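Local coordinates for probable acetyltransferase (Pseudomonas aeruginosa PAO1, PDB 2EUI), which probably transfers acyl groups as a member of the GNAT acetyltransferase family, its exact substrate being unknown, at residues I3-L8 / V48-L53; D12-L17 / D58-F63; Q65-F70 / L81-V86; L75-I80 / R108-V113. One frame throughout, in Å; residues are numbered along the deposited sequence.

Contact 1: I3-L8 / V48-L53; sequences IVQATL and VIYLAL
Ile3 and Ala52 face each other across an antiparallel pairing of strand 2-5 with strand 48-53, at the edge of the GNAT sheet. Along Ile3, CB stands 4.1 Å from Leu51 O. The Ile3 and Tyr50 side chains cross at about a right angle, with Ile3 CG2 3.9 Å from Tyr50 CB. On the other branch, chi1 -54° and chi2 -53° together bring CD1 to 3.8 Å from Ala52 CB. Gln5 crosses Val48 at about a right angle, its NE2 near Val48 CG1. Val4 and Leu51 form the hydrogen-bonded pair: Val4 N to Leu51 O is 2.9 Å and Leu51 N to Val4 O is 2.8 Å. Ala6 N adds a bond to Ile49 O at 2.8 Å, nearly straight at 171°. Ile3, Gln5 and Tyr50 share one face, where helix 92-109 lies: its His102 meets Ile3 and the Tyr50 ring. Beyond the strand Ala6 CB points at strand 48-53, touching Ile49 CG2 and sitting 3.7 Å from Leu51 CD1, with Leu42 of helix 31-44 beside it. The chemistry is divided: three backbone bonds set the register, and apolar side chains of the strand and just after it meet helices 92-109 and 31-44.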
loop_
_atom_site.group_PDB
_atom_site.type_symbol
_atom_site.label_atom_id
_atom_site.label_comp_id
_atom_site.label_asym_id
_atom_site.label_seq_id
_atom_site.Cartn_x
_atom_site.Cartn_y
_atom_site.Cartn_z
ATOM N N ILE A 3 -1.554 -24.579 -3.880
ATOM C CA ILE A 3 -1.712 -23.133 -3.997
ATOM C C ILE A 3 -1.629 -22.745 -5.462
ATOM O O ILE A 3 -0.807 -23.273 -6.203
ATOM C CB ILE A 3 -0.615 -22.366 -3.227
ATOM C CG1 ILE A 3 -0.560 -22.837 -1.769
ATOM C CG2 ILE A 3 -0.892 -20.863 -3.298
ATOM C CD1 ILE A 3 -1.887 -22.804 -1.042
ATOM N N VAL A 4 -2.483 -21.817 -5.872
ATOM C CA VAL A 4 -2.516 -21.369 -7.255
ATOM C C VAL A 4 -2.806 -19.871 -7.339
ATOM O O VAL A 4 -3.562 -19.333 -6.524
ATOM C CB VAL A 4 -3.594 -22.163 -8.037
ATOM C CG1 VAL A 4 -4.263 -21.290 -9.092
ATOM C CG2 VAL A 4 -2.956 -23.373 -8.685
ATOM N N GLN A 5 -2.206 -19.191 -8.312
ATOM C CA GLN A 5 -2.469 -17.768 -8.445
ATOM C C GLN A 5 -3.795 -17.503 -9.137
ATOM O O GLN A 5 -4.069 -18.009 -10.221
ATOM C CB GLN A 5 -1.352 -17.062 -9.197
ATOM C CG GLN A 5 -1.607 -15.578 -9.394
ATOM C CD GLN A 5 -0.324 -14.763 -9.398
ATOM O OE1 GLN A 5 0.769 -15.315 -9.412
ATOM N NE2 GLN A 5 -0.455 -13.444 -9.386
ATOM N N ALA A 6 -4.632 -16.712 -8.485
ATOM C CA ALA A 6 -5.927 -16.374 -9.031
ATOM C C ALA A 6 -5.785 -15.555 -10.308
ATOM O O ALA A 6 -4.938 -14.672 -10.406
ATOM C CB ALA A 6 -6.729 -15.594 -8.003
ATOM N N THR A 7 -6.609 -15.880 -11.294
ATOM C CA THR A 7 -6.638 -15.142 -12.547
ATOM C C THR A 7 -8.115 -14.867 -12.768
ATOM O O THR A 7 -8.954 -15.281 -11.952
ATOM C CB THR A 7 -6.092 -15.961 -13.741
ATOM O OG1 THR A 7 -6.931 -17.095 -13.977
ATOM C CG2 THR A 7 -4.688 -16.434 -13.459
ATOM N N LEU A 8 -8.441 -14.185 -13.861
ATOM C CA LEU A 8 -9.832 -13.865 -14.164
ATOM C C LEU A 8 -10.713 -15.120 -14.151
ATOM O O LEU A 8 -11.888 -15.045 -13.816
ATOM C CB LEU A 8 -9.921 -13.161 -15.523
ATOM C CG LEU A 8 -11.045 -12.124 -15.643
ATOM C CD1 LEU A 8 -10.887 -11.086 -14.550
ATOM C CD2 LEU A 8 -11.009 -11.453 -17.002
ATOM N N VAL A 48 -1.791 -9.616 -6.206
ATOM C CA VAL A 48 -1.509 -11.028 -6.371
ATOM C C VAL A 48 -2.426 -11.709 -5.373
ATOM O O VAL A 48 -2.373 -11.417 -4.180
ATOM C CB VAL A 48 -0.044 -11.377 -6.022
ATOM C CG1 VAL A 48 0.191 -12.868 -6.188
ATOM C CG2 VAL A 48 0.900 -10.596 -6.897
ATOM N N ILE A 49 -3.278 -12.595 -5.875
ATOM C CA ILE A 49 -4.213 -13.337 -5.044
ATOM C C ILE A 49 -3.874 -14.824 -5.089
ATOM O O ILE A 49 -3.917 -15.440 -6.149
ATOM C CB ILE A 49 -5.659 -13.139 -5.551
ATOM C CG1 ILE A 49 -6.094 -11.698 -5.280
ATOM C CG2 ILE A 49 -6.608 -14.172 -4.913
ATOM C CD1 ILE A 49 -7.473 -11.368 -5.787
ATOM N N TYR A 50 -3.526 -15.402 -3.945
ATOM C CA TYR A 50 -3.215 -16.825 -3.904
ATOM C C TYR A 50 -4.441 -17.590 -3.430
ATOM O O TYR A 50 -5.147 -17.148 -2.529
ATOM C CB TYR A 50 -2.030 -17.108 -2.974
ATOM C CG TYR A 50 -0.713 -16.586 -3.488
ATOM C CD1 TYR A 50 -0.203 -17.007 -4.716
ATOM C CD2 TYR A 50 0.006 -15.636 -2.766
ATOM C CE1 TYR A 50 0.991 -16.489 -5.218
ATOM C CE2 TYR A 50 1.201 -15.109 -3.255
ATOM C CZ TYR A 50 1.686 -15.537 -4.481
ATOM O OH TYR A 50 2.853 -14.996 -4.974
ATOM N N LEU A 51 -4.683 -18.733 -4.063
ATOM C CA LEU A 51 -5.821 -19.583 -3.748
ATOM C C LEU A 51 -5.381 -20.962 -3.277
ATOM O O LEU A 51 -4.594 -21.627 -3.953
ATOM C CB LEU A 51 -6.714 -19.768 -4.985
ATOM C CG LEU A 51 -7.271 -18.525 -5.678
ATOM C CD1 LEU A 51 -8.030 -18.908 -6.951
ATOM C CD2 LEU A 51 -8.160 -17.778 -4.704
ATOM N N ALA A 52 -5.890 -21.387 -2.122
ATOM C CA ALA A 52 -5.586 -22.718 -1.584
ATOM C C ALA A 52 -6.699 -23.651 -2.055
ATOM O O ALA A 52 -7.855 -23.506 -1.640
ATOM C CB ALA A 52 -5.540 -22.688 -0.048
ATOM N N LEU A 53 -6.352 -24.599 -2.924
ATOM C CA LEU A 53 -7.335 -25.542 -3.460
ATOM C C LEU A 53 -7.097 -26.986 -3.022
ATOM O O LEU A 53 -5.956 -27.459 -3.003
ATOM C CB LEU A 53 -7.337 -25.486 -4.986
ATOM C CG LEU A 53 -7.333 -24.101 -5.633
ATOM C CD1 LEU A 53 -7.617 -24.234 -7.135
ATOM C CD2 LEU A 53 -8.372 -23.206 -4.951
#

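Contact 2: D12-L17 / D58-F63; sequences DLLAPL and DRLLGF
Asp58 O has both Leu13 methyls resting against it from one side, CD2 at 3.4 Å and CD1 a little farther off. No hydrogen bond crosses here. This is helix-on-sheet packing in the GNAT fold: helix 11-24 lies across the start of strand 60-71, and the short axes are 69° apart. Leu60 is central to the packing. Its CD2 pushes in under the helix, beside Leu14 CA and 3.6 Å from Leu14 CD1. Leu17 CD2 closes on the same side chain, 3.5 Å from Leu60 CG. Farther along the strand, Phe63 has its CG between the backbone N and the carbonyl carbon (chi1 75°), which turns the ring toward the helix. Leucines meet this ring in two ways. Leu14 CD1 makes a CH-pi contact over one face, 4.0 Å from the centroid. Leu14 also reaches Leu38 of helix 31-44, and Leu17 reaches Tyr85 on the next strand. Leu17 CD2 comes in at the ring edge, in its plane, 3.6 Å from Phe63 CD2.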
loop_
_atom_site.group_PDB
_atom_site.type_symbol
_atom_site.label_atom_id
_atom_site.label_comp_id
_atom_site.label_asym_id
_atom_site.label_seq_id
_atom_site.Cartn_x
_atom_site.Cartn_y
_atom_site.Cartn_z
ATOM N N ASP A 12 -15.385 -16.269 -10.381
ATOM C CA ASP A 12 -16.618 -16.836 -9.847
ATOM C C ASP A 12 -16.393 -17.776 -8.674
ATOM O O ASP A 12 -17.260 -17.913 -7.807
ATOM C CB ASP A 12 -17.403 -17.569 -10.938
ATOM C CG ASP A 12 -18.045 -16.618 -11.936
ATOM O OD1 ASP A 12 -18.628 -15.595 -11.507
ATOM O OD2 ASP A 12 -17.971 -16.900 -13.152
ATOM N N LEU A 13 -15.233 -18.422 -8.640
ATOM C CA LEU A 13 -14.933 -19.345 -7.557
ATOM C C LEU A 13 -14.543 -18.588 -6.289
ATOM O O LEU A 13 -14.879 -19.001 -5.177
ATOM C CB LEU A 13 -13.799 -20.294 -7.960
ATOM C CG LEU A 13 -13.425 -21.288 -6.856
ATOM C CD1 LEU A 13 -14.625 -22.164 -6.529
ATOM C CD2 LEU A 13 -12.256 -22.137 -7.283
ATOM N N LEU A 14 -13.858 -17.463 -6.479
ATOM C CA LEU A 14 -13.368 -16.636 -5.383
ATOM C C LEU A 14 -14.317 -15.543 -4.901
ATOM O O LEU A 14 -14.265 -15.144 -3.734
ATOM C CB LEU A 14 -12.026 -16.013 -5.793
ATOM C CG LEU A 14 -11.399 -14.959 -4.889
ATOM C CD1 LEU A 14 -10.996 -15.598 -3.566
ATOM C CD2 LEU A 14 -10.209 -14.330 -5.601
ATOM N N ALA A 15 -15.180 -15.056 -5.790
ATOM C CA ALA A 15 -16.129 -14.003 -5.433
ATOM C C ALA A 15 -16.933 -14.324 -4.167
ATOM O O ALA A 15 -16.950 -13.545 -3.215
ATOM C CB ALA A 15 -17.059 -13.748 -6.582
ATOM N N PRO A 16 -17.607 -15.480 -4.134
ATOM C CA PRO A 16 -18.378 -15.799 -2.933
ATOM C C PRO A 16 -17.543 -15.893 -1.654
ATOM O O PRO A 16 -17.995 -15.494 -0.572
ATOM C CB PRO A 16 -19.069 -17.112 -3.306
ATOM C CG PRO A 16 -18.126 -17.720 -4.290
ATOM C CD PRO A 16 -17.727 -16.549 -5.139
ATOM N N LEU A 17 -16.324 -16.411 -1.771
ATOM C CA LEU A 17 -15.470 -16.524 -0.592
ATOM C C LEU A 17 -14.934 -15.163 -0.162
ATOM O O LEU A 17 -14.626 -14.958 1.010
ATOM C CB LEU A 17 -14.294 -17.466 -0.849
ATOM C CG LEU A 17 -13.598 -17.809 0.471
ATOM C CD1 LEU A 17 -14.605 -18.502 1.392
ATOM C CD2 LEU A 17 -12.392 -18.700 0.218
ATOM N N ASP A 58 -11.650 -28.358 -7.501
ATOM C CA ASP A 58 -11.347 -26.940 -7.422
ATOM C C ASP A 58 -12.250 -26.266 -6.395
ATOM O O ASP A 58 -13.072 -25.421 -6.744
ATOM C CB ASP A 58 -11.537 -26.255 -8.791
ATOM C CG ASP A 58 -10.488 -26.676 -9.822
ATOM O OD1 ASP A 58 -9.280 -26.604 -9.510
ATOM O OD2 ASP A 58 -10.873 -27.064 -10.947
ATOM N N ARG A 59 -12.125 -26.643 -5.128
ATOM C CA ARG A 59 -12.939 -25.986 -4.123
ATOM C C ARG A 59 -12.024 -25.112 -3.262
ATOM O O ARG A 59 -11.051 -25.566 -2.671
ATOM C CB ARG A 59 -13.741 -27.011 -3.309
ATOM C CG ARG A 59 -13.205 -27.391 -1.963
ATOM C CD ARG A 59 -14.362 -27.829 -1.062
ATOM N NE ARG A 59 -13.950 -27.999 0.329
ATOM C CZ ARG A 59 -13.193 -29.001 0.751
ATOM N NH1 ARG A 59 -12.774 -29.924 -0.115
ATOM N NH2 ARG A 59 -12.844 -29.075 2.031
ATOM N N LEU A 60 -12.338 -23.828 -3.252
ATOM C CA LEU A 60 -11.577 -22.829 -2.525
ATOM C C LEU A 60 -11.639 -23.006 -0.996
ATOM O O LEU A 60 -12.685 -22.799 -0.375
ATOM C CB LEU A 60 -12.104 -21.456 -2.938
ATOM C CG LEU A 60 -11.274 -20.198 -2.733
ATOM C CD1 LEU A 60 -9.903 -20.344 -3.405
ATOM C CD2 LEU A 60 -12.060 -19.022 -3.310
ATOM N N LEU A 61 -10.507 -23.374 -0.397
ATOM C CA LEU A 61 -10.426 -23.593 1.050
ATOM C C LEU A 61 -10.058 -22.299 1.738
ATOM O O LEU A 61 -10.350 -22.090 2.920
ATOM C CB LEU A 61 -9.369 -24.652 1.364
ATOM C CG LEU A 61 -9.486 -25.960 0.565
ATOM C CD1 LEU A 61 -8.172 -26.688 0.618
ATOM C CD2 LEU A 61 -10.620 -26.822 1.106
ATOM N N GLY A 62 -9.404 -21.427 0.985
ATOM C CA GLY A 62 -9.001 -20.150 1.536
ATOM C C GLY A 62 -8.281 -19.333 0.482
ATOM O O GLY A 62 -8.000 -19.820 -0.618
ATOM N N PHE A 63 -7.982 -18.083 0.800
ATOM C CA PHE A 63 -7.294 -17.267 -0.165
ATOM C C PHE A 63 -6.475 -16.183 0.518
ATOM O O PHE A 63 -6.660 -15.882 1.694
ATOM C CB PHE A 63 -8.299 -16.654 -1.140
ATOM C CG PHE A 63 -9.084 -15.533 -0.554
ATOM C CD1 PHE A 63 -8.585 -14.238 -0.568
ATOM C CD2 PHE A 63 -10.291 -15.777 0.080
ATOM C CE1 PHE A 63 -9.277 -13.206 0.047
ATOM C CE2 PHE A 63 -10.990 -14.743 0.698
ATOM C CZ PHE A 63 -10.483 -13.461 0.682
#

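Contact 3: Q65-F70 / L81-V86; sequences QLYPSF and LNDIYV
A classic beta bulge interrupts the hairpin of strands 60-71 and 76-86: Asn82 and Asp83 both face Gln65. Gln65 N bonds to Asp83 O at 2.9 Å, close to straight at 168°. Gln65 O receives Asn82 N at 3.2 Å, and Asp83 N at 3.4 Å as a weak second bond. Past the bulge the register has moved by one, and Leu66 pairs with Leu81. Their side chains meet on one face, CG of Leu66 3.7 Å from CD1 of Leu81, and Leu81 also meets Leu100 of helix 92-109. The side chains of Tyr67 and Asn82 cross obliquely, with ring and amide planes 44° apart; Asn82 CB is 3.5 Å from Tyr67 CE2. Asn82 CG is anti to the backbone N (chi1 175°), which puts OD1 on the Tyr67 side. The polar ends of Tyr67, Asn82 and Asp83 gather on Ser72 OG of the second subunit, all within hydrogen-bonding distance, though its single proton cannot serve Asn82 OD1 and Asp83 OD2 together. Phe70 of that subunit also packs edge-to-face with the Tyr67 ring. The hairpin core is thus part of the dimer interface. A bulge in the fourth strand, close to where acetyl-CoA usually binds, is a recurring feature of the GNAT fold.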
loop_
_atom_site.group_PDB
_atom_site.type_symbol
_atom_site.label_atom_id
_atom_site.label_comp_id
_atom_site.label_asym_id
_atom_site.label_seq_id
_atom_site.Cartn_x
_atom_site.Cartn_y
_atom_site.Cartn_z
ATOM N N GLN A 65 -4.377 -12.194 -0.331
ATOM C CA GLN A 65 -4.175 -11.089 -1.266
ATOM C C GLN A 65 -3.099 -10.112 -0.808
ATOM O O GLN A 65 -3.055 -9.690 0.354
ATOM C CB GLN A 65 -5.477 -10.317 -1.545
ATOM C CG GLN A 65 -5.336 -9.257 -2.643
ATOM C CD GLN A 65 -6.677 -8.664 -3.080
ATOM O OE1 GLN A 65 -7.500 -8.250 -2.247
ATOM N NE2 GLN A 65 -6.897 -8.612 -4.390
ATOM N N LEU A 66 -2.216 -9.776 -1.737
ATOM C CA LEU A 66 -1.146 -8.848 -1.453
ATOM C C LEU A 66 -1.184 -7.761 -2.504
ATOM O O LEU A 66 -1.582 -8.007 -3.639
ATOM C CB LEU A 66 0.212 -9.560 -1.502
ATOM C CG LEU A 66 0.458 -10.757 -0.575
ATOM C CD1 LEU A 66 -0.128 -12.024 -1.170
ATOM C CD2 LEU A 66 1.936 -10.929 -0.392
ATOM N N TYR A 67 -0.795 -6.551 -2.116
ATOM C CA TYR A 67 -0.739 -5.436 -3.057
ATOM C C TYR A 67 0.710 -5.036 -3.264
ATOM O O TYR A 67 1.440 -4.800 -2.307
ATOM C CB TYR A 67 -1.528 -4.230 -2.545
ATOM C CG TYR A 67 -2.997 -4.502 -2.358
ATOM C CD1 TYR A 67 -3.729 -5.180 -3.335
ATOM C CD2 TYR A 67 -3.657 -4.101 -1.197
ATOM C CE1 TYR A 67 -5.085 -5.457 -3.158
ATOM C CE2 TYR A 67 -5.013 -4.372 -1.009
ATOM C CZ TYR A 67 -5.719 -5.050 -1.993
ATOM O OH TYR A 67 -7.059 -5.306 -1.829
ATOM N N PRO A 68 1.146 -4.958 -4.527
ATOM C CA PRO A 68 2.520 -4.581 -4.869
ATOM C C PRO A 68 2.824 -3.123 -4.501
ATOM O O PRO A 68 2.002 -2.237 -4.729
ATOM C CB PRO A 68 2.564 -4.808 -6.372
ATOM C CG PRO A 68 1.179 -4.415 -6.784
ATOM C CD PRO A 68 0.330 -5.109 -5.744
ATOM N N SER A 69 3.996 -2.881 -3.918
ATOM C CA SER A 69 4.399 -1.528 -3.545
ATOM C C SER A 69 5.913 -1.351 -3.638
ATOM O O SER A 69 6.616 -2.258 -4.069
ATOM C CB SER A 69 3.917 -1.185 -2.133
ATOM O OG SER A 69 3.996 0.220 -1.915
ATOM N N PHE A 70 6.406 -0.183 -3.237
ATOM C CA PHE A 70 7.841 0.107 -3.308
ATOM C C PHE A 70 8.325 1.003 -2.178
ATOM O O PHE A 70 7.547 1.689 -1.517
ATOM C CB PHE A 70 8.189 0.816 -4.632
ATOM C CG PHE A 70 7.924 -0.003 -5.856
ATOM C CD1 PHE A 70 8.832 -0.964 -6.282
ATOM C CD2 PHE A 70 6.745 0.158 -6.568
ATOM C CE1 PHE A 70 8.563 -1.749 -7.390
ATOM C CE2 PHE A 70 6.475 -0.625 -7.675
ATOM C CZ PHE A 70 7.390 -1.579 -8.083
ATOM N N LEU A 81 0.271 -6.769 2.672
ATOM C CA LEU A 81 -0.564 -7.942 2.864
ATOM C C LEU A 81 -1.874 -7.454 3.453
ATOM O O LEU A 81 -1.951 -7.146 4.638
ATOM C CB LEU A 81 0.121 -8.905 3.828
ATOM C CG LEU A 81 -0.536 -10.246 4.154
ATOM C CD1 LEU A 81 -0.777 -11.060 2.877
ATOM C CD2 LEU A 81 0.378 -10.998 5.111
ATOM N N ASN A 82 -2.909 -7.373 2.628
ATOM C CA ASN A 82 -4.200 -6.896 3.107
ATOM C C ASN A 82 -5.127 -7.986 3.624
ATOM O O ASN A 82 -5.653 -7.866 4.731
ATOM C CB ASN A 82 -4.935 -6.128 2.000
ATOM C CG ASN A 82 -6.341 -5.709 2.413
ATOM O OD1 ASN A 82 -7.173 -5.359 1.574
ATOM N ND2 ASN A 82 -6.607 -5.738 3.714
ATOM N N ASP A 83 -5.324 -9.032 2.815
ATOM C CA ASP A 83 -6.237 -10.123 3.160
ATOM C C ASP A 83 -5.649 -11.522 3.259
ATOM O O ASP A 83 -4.752 -11.913 2.512
ATOM C CB ASP A 83 -7.388 -10.216 2.149
ATOM C CG ASP A 83 -7.799 -8.876 1.593
ATOM O OD1 ASP A 83 -8.274 -8.022 2.377
ATOM O OD2 ASP A 83 -7.649 -8.684 0.360
ATOM N N ILE A 84 -6.210 -12.277 4.188
ATOM C CA ILE A 84 -5.849 -13.660 4.424
ATOM C C ILE A 84 -7.155 -14.211 4.996
ATOM O O ILE A 84 -7.793 -13.569 5.823
ATOM C CB ILE A 84 -4.638 -13.787 5.417
ATOM C CG1 ILE A 84 -4.373 -15.256 5.727
ATOM C CG2 ILE A 84 -4.891 -13.014 6.698
ATOM C CD1 ILE A 84 -3.855 -16.046 4.555
ATOM N N TYR A 85 -7.593 -15.368 4.523
ATOM C CA TYR A 85 -8.853 -15.912 5.024
ATOM C C TYR A 85 -9.132 -17.355 4.652
ATOM O O TYR A 85 -8.895 -17.790 3.523
ATOM C CB TYR A 85 -10.016 -15.053 4.533
ATOM C CG TYR A 85 -11.372 -15.505 5.025
ATOM C CD1 TYR A 85 -11.803 -15.198 6.317
ATOM C CD2 TYR A 85 -12.232 -16.227 4.198
ATOM C CE1 TYR A 85 -13.059 -15.595 6.769
ATOM C CE2 TYR A 85 -13.489 -16.628 4.643
ATOM C CZ TYR A 85 -13.894 -16.309 5.925
ATOM O OH TYR A 85 -15.124 -16.707 6.379
ATOM N N VAL A 86 -9.659 -18.090 5.619
ATOM C CA VAL A 86 -9.997 -19.489 5.406
ATOM C C VAL A 86 -11.495 -19.674 5.609
ATOM O O VAL A 86 -12.107 -18.960 6.388
ATOM C CB VAL A 86 -9.242 -20.401 6.393
ATOM C CG1 VAL A 86 -9.550 -21.853 6.086
ATOM C CG2 VAL A 86 -7.741 -20.141 6.305
#

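Contact 4: L75-I80 / R108-V113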
loop_
_atom_site.group_PDB
_atom_site.type_symbol
_atom_site.label_atom_id
_atom_site.label_comp_id
_atom_site.label_asym_id
_atom_site.label_seq_id
_atom_site.Cartn_x
_atom_site.Cartn_y
_atom_site.Cartn_z
ATOM N N LEU A 75 14.997 1.866 -2.895
ATOM C CA LEU A 75 14.755 1.508 -4.293
ATOM C C LEU A 75 14.442 0.042 -4.500
ATOM O O LEU A 75 14.865 -0.557 -5.483
ATOM C CB LEU A 75 15.971 1.878 -5.140
ATOM C CG LEU A 75 16.447 3.309 -4.942
ATOM C CD1 LEU A 75 17.805 3.504 -5.567
ATOM C CD2 LEU A 75 15.406 4.251 -5.527
ATOM N N LYS A 76 13.693 -0.529 -3.571
ATOM C CA LYS A 76 13.326 -1.926 -3.658
ATOM C C LYS A 76 11.811 -2.131 -3.488
ATOM O O LYS A 76 11.071 -1.215 -3.087
ATOM C CB LYS A 76 14.096 -2.717 -2.599
ATOM C CG LYS A 76 15.577 -2.901 -2.874
ATOM C CD LYS A 76 16.264 -3.503 -1.659
ATOM C CE LYS A 76 17.421 -4.426 -2.047
ATOM N NZ LYS A 76 16.968 -5.658 -2.784
ATOM N N ARG A 77 11.364 -3.344 -3.811
ATOM C CA ARG A 77 9.960 -3.733 -3.721
ATOM C C ARG A 77 9.504 -3.889 -2.266
ATOM O O ARG A 77 10.323 -4.067 -1.371
ATOM C CB ARG A 77 9.767 -5.058 -4.470
ATOM C CG ARG A 77 8.484 -5.811 -4.138
ATOM C CD ARG A 77 7.300 -5.240 -4.881
ATOM N NE ARG A 77 7.383 -5.531 -6.309
ATOM C CZ ARG A 77 6.572 -4.998 -7.216
ATOM N NH1 ARG A 77 5.631 -4.148 -6.833
ATOM N NH2 ARG A 77 6.691 -5.323 -8.497
ATOM N N VAL A 78 8.196 -3.790 -2.054
ATOM C CA VAL A 78 7.569 -3.969 -0.748
ATOM C C VAL A 78 6.239 -4.654 -1.038
ATOM O O VAL A 78 5.618 -4.395 -2.074
ATOM C CB VAL A 78 7.250 -2.642 -0.032
ATOM C CG1 VAL A 78 6.399 -2.916 1.205
ATOM C CG2 VAL A 78 8.520 -1.942 0.358
ATOM N N TRP A 79 5.802 -5.531 -0.140
ATOM C CA TRP A 79 4.538 -6.220 -0.337
ATOM C C TRP A 79 3.566 -5.932 0.790
ATOM O O TRP A 79 3.849 -6.203 1.953
ATOM C CB TRP A 79 4.752 -7.734 -0.469
ATOM C CG TRP A 79 5.336 -8.124 -1.779
ATOM C CD1 TRP A 79 6.638 -8.437 -2.040
ATOM C CD2 TRP A 79 4.661 -8.151 -3.036
ATOM N NE1 TRP A 79 6.819 -8.645 -3.385
ATOM C CE2 TRP A 79 5.617 -8.466 -4.024
ATOM C CE3 TRP A 79 3.339 -7.912 -3.433
ATOM C CZ2 TRP A 79 5.293 -8.573 -5.380
ATOM C CZ3 TRP A 79 3.018 -8.016 -4.784
ATOM C CH2 TRP A 79 3.992 -8.335 -5.738
ATOM N N ILE A 80 2.424 -5.354 0.435
ATOM C CA ILE A 80 1.395 -5.047 1.402
ATOM C C ILE A 80 0.516 -6.285 1.464
ATOM O O ILE A 80 0.082 -6.803 0.434
ATOM C CB ILE A 80 0.524 -3.861 0.954
ATOM C CG1 ILE A 80 1.387 -2.621 0.725
ATOM C CG2 ILE A 80 -0.528 -3.573 1.997
ATOM C CD1 ILE A 80 0.581 -1.384 0.376
ATOM N N ARG A 108 10.339 -12.888 -0.890
ATOM C CA ARG A 108 11.764 -13.171 -0.882
ATOM C C ARG A 108 12.217 -13.314 -2.324
ATOM O O ARG A 108 13.127 -12.620 -2.767
ATOM C CB ARG A 108 12.056 -14.469 -0.118
ATOM C CG ARG A 108 11.870 -14.365 1.389
ATOM C CD ARG A 108 12.423 -15.598 2.091
ATOM N NE ARG A 108 12.315 -15.521 3.551
ATOM C CZ ARG A 108 12.936 -14.617 4.313
ATOM N NH1 ARG A 108 13.717 -13.696 3.753
ATOM N NH2 ARG A 108 12.785 -14.640 5.639
ATOM N N GLU A 109 11.569 -14.207 -3.062
ATOM C CA GLU A 109 11.922 -14.424 -4.456
ATOM C C GLU A 109 12.014 -13.130 -5.277
ATOM O O GLU A 109 12.790 -13.046 -6.226
ATOM C CB GLU A 109 10.909 -15.368 -5.099
ATOM C CG GLU A 109 11.055 -16.822 -4.674
ATOM C CD GLU A 109 9.932 -17.706 -5.211
ATOM O OE1 GLU A 109 9.480 -17.464 -6.358
ATOM O OE2 GLU A 109 9.518 -18.644 -4.487
ATOM N N THR A 110 11.230 -12.118 -4.913
ATOM C CA THR A 110 11.242 -10.857 -5.656
ATOM C C THR A 110 12.065 -9.763 -5.002
ATOM O O THR A 110 11.872 -8.580 -5.289
ATOM C CB THR A 110 9.824 -10.304 -5.876
ATOM O OG1 THR A 110 9.165 -10.168 -4.609
ATOM C CG2 THR A 110 9.034 -11.217 -6.791
ATOM N N HIS A 111 12.965 -10.158 -4.113
ATOM C CA HIS A 111 13.846 -9.211 -3.454
ATOM C C HIS A 111 13.109 -8.026 -2.838
ATOM O O HIS A 111 13.454 -6.867 -3.085
ATOM C CB HIS A 111 14.882 -8.726 -4.468
ATOM C CG HIS A 111 15.492 -9.836 -5.263
ATOM N ND1 HIS A 111 16.315 -10.786 -4.699
ATOM C CD2 HIS A 111 15.316 -10.207 -6.556
ATOM C CE1 HIS A 111 16.615 -11.702 -5.607
ATOM N NE2 HIS A 111 16.020 -11.374 -6.740
ATOM N N ALA A 112 12.092 -8.316 -2.034
ATOM C CA ALA A 112 11.333 -7.264 -1.382
ATOM C C ALA A 112 12.116 -6.840 -0.152
ATOM O O ALA A 112 12.788 -7.656 0.461
ATOM C CB ALA A 112 9.971 -7.781 -0.980
ATOM N N VAL A 113 12.054 -5.564 0.199
ATOM C CA VAL A 113 12.763 -5.084 1.379
ATOM C C VAL A 113 11.991 -5.582 2.580
ATOM O O VAL A 113 12.565 -6.019 3.579
ATOM C CB VAL A 113 12.782 -3.536 1.468
ATOM C CG1 VAL A 113 13.724 -3.083 2.577
ATOM C CG2 VAL A 113 13.184 -2.944 0.145
HETATM O O HOH W 1 13.089 -5.118 -5.434
#
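The Trp79 ring has Thr110 OG1 and Ala112 CB at its edge, near the ring plane, while CD of Arg77 from its own strand lies over one face, offset toward the rim. The contact closes a beta-alpha-beta unit, in which strand 76-86 runs through helix 92-109 to the parallel strand 112-120. Across it Ala112 CB is 3.6 Å from Trp79 CD1. Trp79 NE1 points to Thr110 OG1 at 3.1 Å, though the placing of both atoms is less sure; Thr110 OG1 also lies in hydrogen-bonding range of Ala107 O and Met106 O of helix 92-109. A second flat group, the His111 ring, has Glu109 O over one face. The helix ends in a Schellman motif: His111 N returns to Arg108 O at 2.8 Å, Ala112 N bonds to Ala107 O, and His111 has positive phi as the C-prime residue. The chain then crosses the start of strand 76-86 steeply and turns a corner at Val113. Val113 N bonds to Arg77 O at 2.8 Å with an angle of 168°. Met106 and Ala107 of the helix touch Trp79. Val113 also makes a backbone hydrogen bond to the second subunit, so this corner lies at the dimer interface. Arg77 N and His111 O do not bond directly. A water joins them, accepting from Arg77 N at 3.0 Å and donating to His111 O at 3.0 Å.

All four contacts reach one sheet. Contacts 1 and 2 have centres about 9 Å apart and share the seam of strands 48-53 and 60-71, where Ala52 O lies 2.9 Å from Leu61 N, a probable hydrogen bond. Contact 3 follows along strand 60-71, joined to contact 2 through Phe63 N and Tyr85 O. Contacts 3 and 4 use strand 76-86, with centres about 13 Å apart, and both touch the second subunit. Contacts 2 and 4 lie on opposite sides of the chain's centre, about 27 Å between centres. In relatives acetyl-CoA binds where the fourth and fifth strands splay, which would place contact 3 nearer that site than contact 4.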